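Local coordinates for protein ZmpA Glycopeptidase (Clostridium perfringens, PDB 6XSX) that forms the M60 catalytic module of a larger clostridial metalloprotease, a glycopeptidase that probably cleaves glycosylated proteins, at residues Thr51-Lys56 with Glu140-Tyr145; Gln59-Tyr64 with Ile100-Lys105; Lys75-Gln80 with Val119-Asn124. All blocks are in the same frame, centred on the assembly; numbering follows the deposited sequence.

From the N terminus the chain runs through strand 49-56, whose residues 51-56 pair with Glu140-Tyr145 to close contact 1, the widest of the three loops. Contacts 2 and 3 both nest inside that loop and cross each other, because Gln59-Tyr64, Lys75-Gln80, Ile100-Lys105 and Val119-Asn124 alternate along the chain. Contact 2 pairs strands 60-66 and 96-101 of a four-stranded antiparallel sheet; contact 3 lies in a larger mixed sheet, where strand 117-123 runs between strands 75-80 and 49-56. Glu140-Tyr145 passes from the small sheet into the mixed one. The sheets also meet where Ile61 CD1 packs on Leu120 CD1, 3.9 Å away, and Ile102 reaches Phe78.

Contact 1: residues Thr51-Lys56 with Glu140-Tyr145; sequences TGYAVK and EGAINY
An antiparallel strand pair in the large mixed sheet brings Ala54 opposite Ile143, with strand 49-56 on one side and the start of strand 143-149 on the other. Ala54 and Ile143 form the hydrogen-bonded pair: Ala54 N gives a short, almost straight bond to Ile143 O (2.6 Å, 174°), and Ile143 N returns one to Ala54 O at 3.0 Å. Two residues along on each strand, Tyr145 N donates to Gly52 O from a position tilted out of the carbonyl plane.

Ala142 CB rests on Ala54 O and touches Tyr53 CB (3.7 Å) and Val55 CG1. Ile143 sets CD1 against Ala54 O, 3.3 Å away. The Tyr53 ring runs alongside Asn144 with ring and amide planes 49° apart, and one of its faces carries Thr51 O and a water that joins this carbonyl to Asn144 OD1.

With chi1 at 79°, Tyr145 CG sits between the backbone N and the carbonyl carbon, which brings the ring back along Gly52, CD1 3.4 Å from Gly52 O, with Tyr53 CA in plane at the ring edge. The hydroxyl is held chiefly by Asp180 OD2, and a second water, which accepts from Gly52 N, donates to Tyr145 OH at 2.7 Å. Thr51 OG1 accepts from Tyr53 N, closing an ST turn with positive-phi Gly52 in its middle, and also bonds Leu120 O in the next strand. There the backbones pair too, Tyr53 with Leu120 and Val55 with Gly118. Strand 49-56 is thus gripped along both edges, as in the interior of an antiparallel portion of a mixed beta-sheet.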
# COMPACT_ATOMS: atom_id res chain seq x y z
N THR A 51 16.63 -20.04 -4.91
CA THR A 51 17.54 -21.17 -5.04
C THR A 51 16.83 -22.46 -4.64
O THR A 51 17.17 -23.51 -5.16
CB THR A 51 18.83 -21.01 -4.23
OG1 THR A 51 18.56 -21.34 -2.87
CG2 THR A 51 19.47 -19.64 -4.36
N GLY A 52 15.90 -22.36 -3.69
CA GLY A 52 15.18 -23.52 -3.18
C GLY A 52 15.97 -24.30 -2.12
O GLY A 52 15.55 -25.40 -1.74
N TYR A 53 17.08 -23.71 -1.63
CA TYR A 53 17.93 -24.38 -0.66
C TYR A 53 17.76 -23.80 0.75
O TYR A 53 17.71 -22.59 0.93
CB TYR A 53 19.41 -24.29 -1.04
CG TYR A 53 19.77 -25.08 -2.27
CD1 TYR A 53 19.49 -26.44 -2.36
CD2 TYR A 53 20.38 -24.46 -3.35
CE1 TYR A 53 19.81 -27.16 -3.50
CE2 TYR A 53 20.71 -25.17 -4.49
CZ TYR A 53 20.42 -26.52 -4.57
OH TYR A 53 20.74 -27.22 -5.69
N ALA A 54 17.73 -24.72 1.72
CA ALA A 54 17.73 -24.42 3.14
C ALA A 54 19.08 -24.81 3.73
O ALA A 54 19.70 -25.77 3.28
CB ALA A 54 16.62 -25.17 3.83
N VAL A 55 19.50 -24.07 4.76
CA VAL A 55 20.72 -24.35 5.49
C VAL A 55 20.49 -24.11 6.98
O VAL A 55 19.57 -23.39 7.36
CB VAL A 55 21.90 -23.50 4.97
CG1 VAL A 55 22.39 -23.98 3.61
CG2 VAL A 55 21.53 -22.02 4.91
N LYS A 56 21.34 -24.74 7.80
CA LYS A 56 21.44 -24.51 9.23
C LYS A 56 22.62 -23.58 9.48
O LYS A 56 23.66 -23.72 8.86
CB LYS A 56 21.73 -25.83 9.95
CG LYS A 56 20.67 -26.91 9.79
CD LYS A 56 21.04 -28.22 10.45
CE LYS A 56 20.00 -29.28 10.17
NZ LYS A 56 20.21 -30.50 10.99
N GLU A 140 26.46 -26.90 -3.30
CA GLU A 140 26.54 -28.24 -2.74
C GLU A 140 26.33 -28.19 -1.23
O GLU A 140 26.83 -27.30 -0.55
CB GLU A 140 27.94 -28.82 -2.96
CG GLU A 140 28.28 -29.18 -4.39
CD GLU A 140 29.65 -29.84 -4.56
OE1 GLU A 140 30.41 -29.93 -3.56
OE2 GLU A 140 29.97 -30.25 -5.70
N GLY A 141 25.60 -29.19 -0.71
CA GLY A 141 25.56 -29.48 0.72
C GLY A 141 24.32 -28.93 1.41
O GLY A 141 24.20 -29.02 2.63
N ALA A 142 23.39 -28.36 0.63
CA ALA A 142 22.20 -27.75 1.20
C ALA A 142 21.00 -28.69 1.04
O ALA A 142 21.08 -29.67 0.31
CB ALA A 142 21.96 -26.38 0.60
N ILE A 143 19.89 -28.37 1.72
CA ILE A 143 18.69 -29.19 1.71
C ILE A 143 17.62 -28.42 0.93
O ILE A 143 17.52 -27.21 1.08
CB ILE A 143 18.22 -29.44 3.16
CG1 ILE A 143 19.35 -29.91 4.07
CG2 ILE A 143 17.03 -30.38 3.21
CD1 ILE A 143 20.23 -28.78 4.61
N ASN A 144 16.80 -29.13 0.15
CA ASN A 144 15.67 -28.52 -0.54
C ASN A 144 14.56 -28.20 0.46
O ASN A 144 14.19 -29.05 1.26
CB ASN A 144 15.10 -29.42 -1.64
CG ASN A 144 16.13 -29.71 -2.71
OD1 ASN A 144 16.22 -28.98 -3.69
ND2 ASN A 144 16.92 -30.75 -2.51
N TYR A 145 14.05 -26.96 0.42
CA TYR A 145 12.89 -26.59 1.20
C TYR A 145 11.74 -26.32 0.23
O TYR A 145 11.99 -25.99 -0.93
CB TYR A 145 13.18 -25.38 2.10
CG TYR A 145 13.16 -24.04 1.40
CD1 TYR A 145 14.30 -23.56 0.78
CD2 TYR A 145 12.01 -23.25 1.36
CE1 TYR A 145 14.31 -22.35 0.11
CE2 TYR A 145 12.00 -22.04 0.67
CZ TYR A 145 13.15 -21.59 0.05
OH TYR A 145 13.20 -20.39 -0.60
O HOH W 1 16.56 -26.49 -5.47
O HOH W 2 15.24 -19.94 -2.35
O HOH W 3 13.76 -27.04 -3.09

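Contact 2: residues Gln59-Tyr64 with Ile100-Lys105; sequences QVITVY and ITIPEK
Ile61 meets Ile100 and Ile102 with one side chain, on the face of the strand pair that looks toward the larger sheet. Its CB packs on Glu140 O, 3.5 Å away. The CG1 branch lies between the backbone N and the carbonyl carbon (chi1 58°), a turn that sets it against the opposite strand. There CG1 is 3.7 Å from Ile100 O, 4.0 Å from Ile100 CB and 3.8 Å from Ile102 CD1. The chain then extends, and CD1 reaches Ile102 CD1 at 3.7 Å, the two side chains crossing at about a right angle. Beyond this pair, Ile61 also touches Leu76 and Leu120 of the mixed sheet.

On the same face, Ile100 directs CD1 onto Val63 CG2, 3.8 Å away, while its other neighbours include Ile91. Ile102 lays CG1 beside Gln59, 3.6 Å from Gln59 O and close to the CG methylene. The amide of Gln59 points elsewhere, OE1 accepting from Lys56 N and NE2 donating to Gly141 O, so this residue ties the strand start to contact 1.

Between the backbones, Ile61 and Ile100 exchange two N-H...O hydrogen bonds, and Ile102 N donates to Gln59 O at 2.8 Å and 174°. Val60 and Thr101, the non-hydrogen-bonded pair, meet only loosely, Val60 CG2 near Thr101 OG1. A buried aliphatic face and a solvent-facing one (Val60, Thr101) mark an antiparallel pair at the edge of a four-stranded sheet packed on a second sheet.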
# COMPACT_ATOMS: atom_id res chain seq x y z
N GLN A 59 26.57 -24.58 9.40
CA GLN A 59 26.93 -25.64 8.46
C GLN A 59 27.83 -25.07 7.37
O GLN A 59 27.87 -23.86 7.14
CB GLN A 59 25.70 -26.39 7.93
CG GLN A 59 25.00 -25.74 6.74
CD GLN A 59 24.04 -26.69 6.04
OE1 GLN A 59 22.87 -26.83 6.42
NE2 GLN A 59 24.52 -27.34 4.99
N VAL A 60 28.56 -25.97 6.72
CA VAL A 60 29.41 -25.66 5.58
C VAL A 60 28.62 -25.98 4.32
O VAL A 60 27.94 -27.00 4.25
CB VAL A 60 30.72 -26.47 5.64
CG1 VAL A 60 31.54 -26.32 4.36
CG2 VAL A 60 31.55 -26.13 6.87
N ILE A 61 28.72 -25.08 3.33
CA ILE A 61 28.25 -25.35 1.98
C ILE A 61 29.40 -24.99 1.05
O ILE A 61 30.30 -24.25 1.43
CB ILE A 61 26.97 -24.53 1.66
CG1 ILE A 61 27.18 -23.02 1.81
CG2 ILE A 61 25.79 -25.04 2.48
CD1 ILE A 61 26.15 -22.17 1.08
N THR A 62 29.37 -25.56 -0.16
CA THR A 62 30.38 -25.27 -1.16
C THR A 62 29.69 -24.70 -2.40
O THR A 62 28.78 -25.32 -2.94
CB THR A 62 31.25 -26.49 -1.48
OG1 THR A 62 31.77 -26.99 -0.25
CG2 THR A 62 32.40 -26.16 -2.41
N VAL A 63 30.09 -23.49 -2.79
CA VAL A 63 29.41 -22.83 -3.89
C VAL A 63 30.42 -22.60 -5.01
O VAL A 63 31.49 -22.05 -4.77
CB VAL A 63 28.74 -21.52 -3.46
CG1 VAL A 63 27.98 -20.87 -4.61
CG2 VAL A 63 27.83 -21.72 -2.26
N TYR A 64 30.05 -23.04 -6.21
CA TYR A 64 30.87 -22.87 -7.39
C TYR A 64 30.30 -21.73 -8.22
O TYR A 64 29.10 -21.69 -8.48
CB TYR A 64 30.93 -24.19 -8.16
CG TYR A 64 31.74 -25.23 -7.44
CD1 TYR A 64 33.12 -25.26 -7.55
CD2 TYR A 64 31.12 -26.17 -6.63
CE1 TYR A 64 33.87 -26.21 -6.87
CE2 TYR A 64 31.86 -27.12 -5.95
CZ TYR A 64 33.24 -27.13 -6.07
OH TYR A 64 33.96 -28.07 -5.39
N ILE A 100 31.84 -22.04 2.37
CA ILE A 100 31.13 -21.06 3.18
C ILE A 100 30.56 -21.70 4.44
O ILE A 100 29.85 -22.71 4.37
CB ILE A 100 30.04 -20.33 2.37
CG1 ILE A 100 30.62 -19.63 1.14
CG2 ILE A 100 29.28 -19.34 3.26
CD1 ILE A 100 29.59 -19.32 0.10
N THR A 101 30.85 -21.06 5.58
CA THR A 101 30.18 -21.33 6.85
C THR A 101 28.95 -20.43 6.94
O THR A 101 29.06 -19.21 6.85
CB THR A 101 31.14 -21.18 8.05
OG1 THR A 101 32.21 -22.11 7.84
CG2 THR A 101 30.50 -21.49 9.38
N ILE A 102 27.78 -21.05 7.09
CA ILE A 102 26.55 -20.28 7.18
C ILE A 102 26.56 -19.50 8.49
O ILE A 102 26.82 -20.06 9.54
CB ILE A 102 25.31 -21.19 7.03
CG1 ILE A 102 25.29 -21.88 5.66
CG2 ILE A 102 24.02 -20.41 7.29
CD1 ILE A 102 25.38 -20.92 4.47
N PRO A 103 26.32 -18.17 8.48
CA PRO A 103 26.36 -17.39 9.71
C PRO A 103 25.14 -17.62 10.61
O PRO A 103 24.20 -18.33 10.25
CB PRO A 103 26.40 -15.94 9.20
CG PRO A 103 25.64 -16.00 7.89
CD PRO A 103 25.99 -17.35 7.30
N GLU A 104 25.17 -16.97 11.78
CA GLU A 104 24.16 -17.17 12.80
C GLU A 104 23.73 -15.81 13.35
O GLU A 104 24.57 -15.00 13.74
CB GLU A 104 24.72 -18.07 13.90
CG GLU A 104 23.71 -18.41 14.98
CD GLU A 104 24.23 -19.25 16.14
OE1 GLU A 104 25.43 -19.57 16.14
OE2 GLU A 104 23.42 -19.58 17.05
N LYS A 105 22.41 -15.57 13.37
CA LYS A 105 21.87 -14.34 13.93
C LYS A 105 21.86 -14.46 15.46
O LYS A 105 21.77 -15.56 15.99
CB LYS A 105 20.47 -14.08 13.37
CG LYS A 105 20.41 -13.61 11.92
CD LYS A 105 21.20 -12.33 11.68
CE LYS A 105 20.94 -11.74 10.31
NZ LYS A 105 21.39 -10.33 10.22

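Contact 3: residues Lys75-Gln80 with Val119-Asn124; sequences KLVFKQ and VLYTSN
Tyr121 and Val77 bury the most surface here and face each other as a hydrogen-bonded pair of two antiparallel strands. Val77 N donates to Tyr121 O at 2.7 Å, from a position tilted out of the carbonyl plane, and Tyr121 N answers to Val77 O at 2.9 Å. The Tyr121 ring reaches diagonally to the neighbouring strand, CE2 3.7 Å from Lys79 CB, the two side chains side by side and pointing the same way, while Val77 CG1 lies at the ring edge. Trp48 meets the same ring with its plane turned by about 15°, and Asp180 holds the hydroxyl.

Ser123 extends the row past Val77, its CB 4.1 Å from Val77 CG2, and exchanges backbone bonds with Lys75, as Lys79 does with Val119. Lys79 bends at chi2 (-92°) and again at chi4, bringing NZ back to Gln80 O at 2.8 Å, with Asn86 O a second acceptor.

On the opposite face Leu76 CD2 touches Leu120 CD1 at 4.0 Å. Six backbone bonds thus serve the N-H and C=O groups that face across the pair, while alternate residues bond to strands 88-91 and 49-56; Tyr121 OH and Lys79 NZ find their own partners, whereas the Leu76 face is held by apolar contact.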
# COMPACT_ATOMS: atom_id res chain seq x y z
N LYS A 75 26.03 -12.51 -5.45
CA LYS A 75 26.08 -12.72 -4.02
C LYS A 75 25.02 -13.75 -3.63
O LYS A 75 24.02 -13.93 -4.33
CB LYS A 75 25.90 -11.37 -3.31
CG LYS A 75 27.10 -10.44 -3.50
CD LYS A 75 26.79 -8.97 -3.65
CE LYS A 75 27.97 -8.15 -4.15
NZ LYS A 75 29.27 -8.55 -3.54
N LEU A 76 25.28 -14.45 -2.52
CA LEU A 76 24.27 -15.26 -1.87
C LEU A 76 23.68 -14.43 -0.72
O LEU A 76 24.39 -13.65 -0.08
CB LEU A 76 24.97 -16.50 -1.31
CG LEU A 76 24.27 -17.83 -1.52
CD1 LEU A 76 23.96 -18.07 -2.99
CD2 LEU A 76 25.13 -18.96 -0.97
N VAL A 77 22.36 -14.60 -0.52
CA VAL A 77 21.69 -14.07 0.65
C VAL A 77 21.23 -15.25 1.50
O VAL A 77 20.51 -16.12 1.01
CB VAL A 77 20.52 -13.13 0.27
CG1 VAL A 77 19.75 -12.63 1.49
CG2 VAL A 77 20.99 -11.95 -0.59
N PHE A 78 21.72 -15.30 2.75
CA PHE A 78 21.16 -16.16 3.78
C PHE A 78 20.09 -15.36 4.52
O PHE A 78 20.34 -14.23 4.94
CB PHE A 78 22.24 -16.66 4.74
CG PHE A 78 21.73 -17.27 6.04
CD1 PHE A 78 21.06 -18.48 6.05
CD2 PHE A 78 21.94 -16.63 7.25
CE1 PHE A 78 20.58 -19.03 7.23
CE2 PHE A 78 21.47 -17.18 8.44
CZ PHE A 78 20.79 -18.38 8.43
N LYS A 79 18.91 -15.97 4.66
CA LYS A 79 17.82 -15.34 5.38
C LYS A 79 17.38 -16.28 6.51
O LYS A 79 16.84 -17.35 6.24
CB LYS A 79 16.69 -14.97 4.40
CG LYS A 79 15.52 -14.16 4.99
CD LYS A 79 14.39 -15.04 5.49
CE LYS A 79 13.18 -14.30 5.99
NZ LYS A 79 13.39 -13.74 7.35
N GLN A 80 17.65 -15.85 7.75
CA GLN A 80 17.19 -16.53 8.95
C GLN A 80 15.69 -16.31 9.09
O GLN A 80 15.20 -15.21 8.87
CB GLN A 80 17.94 -15.97 10.16
CG GLN A 80 17.23 -16.18 11.50
CD GLN A 80 17.26 -17.61 12.00
OE1 GLN A 80 18.33 -18.20 12.17
NE2 GLN A 80 16.09 -18.16 12.25
N VAL A 119 17.13 -19.91 4.59
CA VAL A 119 17.13 -20.24 3.17
C VAL A 119 18.13 -19.34 2.44
O VAL A 119 18.59 -18.33 2.99
CB VAL A 119 15.71 -20.11 2.58
CG1 VAL A 119 14.71 -21.03 3.26
CG2 VAL A 119 15.23 -18.67 2.58
N LEU A 120 18.45 -19.73 1.20
CA LEU A 120 19.37 -18.99 0.34
C LEU A 120 18.60 -18.42 -0.84
O LEU A 120 17.80 -19.13 -1.45
CB LEU A 120 20.51 -19.90 -0.17
CG LEU A 120 21.33 -20.66 0.88
CD1 LEU A 120 22.36 -21.54 0.19
CD2 LEU A 120 22.03 -19.72 1.85
N TYR A 121 18.88 -17.14 -1.12
CA TYR A 121 18.52 -16.47 -2.35
C TYR A 121 19.78 -15.95 -3.03
O TYR A 121 20.83 -15.83 -2.40
CB TYR A 121 17.58 -15.30 -2.06
CG TYR A 121 16.42 -15.61 -1.14
CD1 TYR A 121 15.42 -16.50 -1.50
CD2 TYR A 121 16.31 -14.99 0.10
CE1 TYR A 121 14.36 -16.78 -0.66
CE2 TYR A 121 15.25 -15.25 0.96
CZ TYR A 121 14.27 -16.15 0.56
OH TYR A 121 13.23 -16.41 1.41
N THR A 122 19.66 -15.62 -4.32
CA THR A 122 20.74 -14.96 -5.03
C THR A 122 20.40 -13.49 -5.21
O THR A 122 19.23 -13.11 -5.34
CB THR A 122 21.06 -15.61 -6.39
OG1 THR A 122 19.96 -15.42 -7.28
CG2 THR A 122 21.35 -17.09 -6.28
N SER A 123 21.46 -12.68 -5.21
CA SER A 123 21.40 -11.27 -5.56
C SER A 123 22.50 -11.03 -6.58
O SER A 123 23.65 -11.39 -6.33
CB SER A 123 21.59 -10.42 -4.34
OG SER A 123 21.71 -9.06 -4.70
N ASN A 124 22.13 -10.46 -7.74
CA ASN A 124 23.09 -10.22 -8.80
C ASN A 124 22.94 -8.79 -9.30
O ASN A 124 22.42 -8.58 -10.39
CB ASN A 124 22.95 -11.22 -9.95
CG ASN A 124 24.14 -11.19 -10.88
OD1 ASN A 124 25.25 -10.88 -10.46
ND2 ASN A 124 23.91 -11.48 -12.15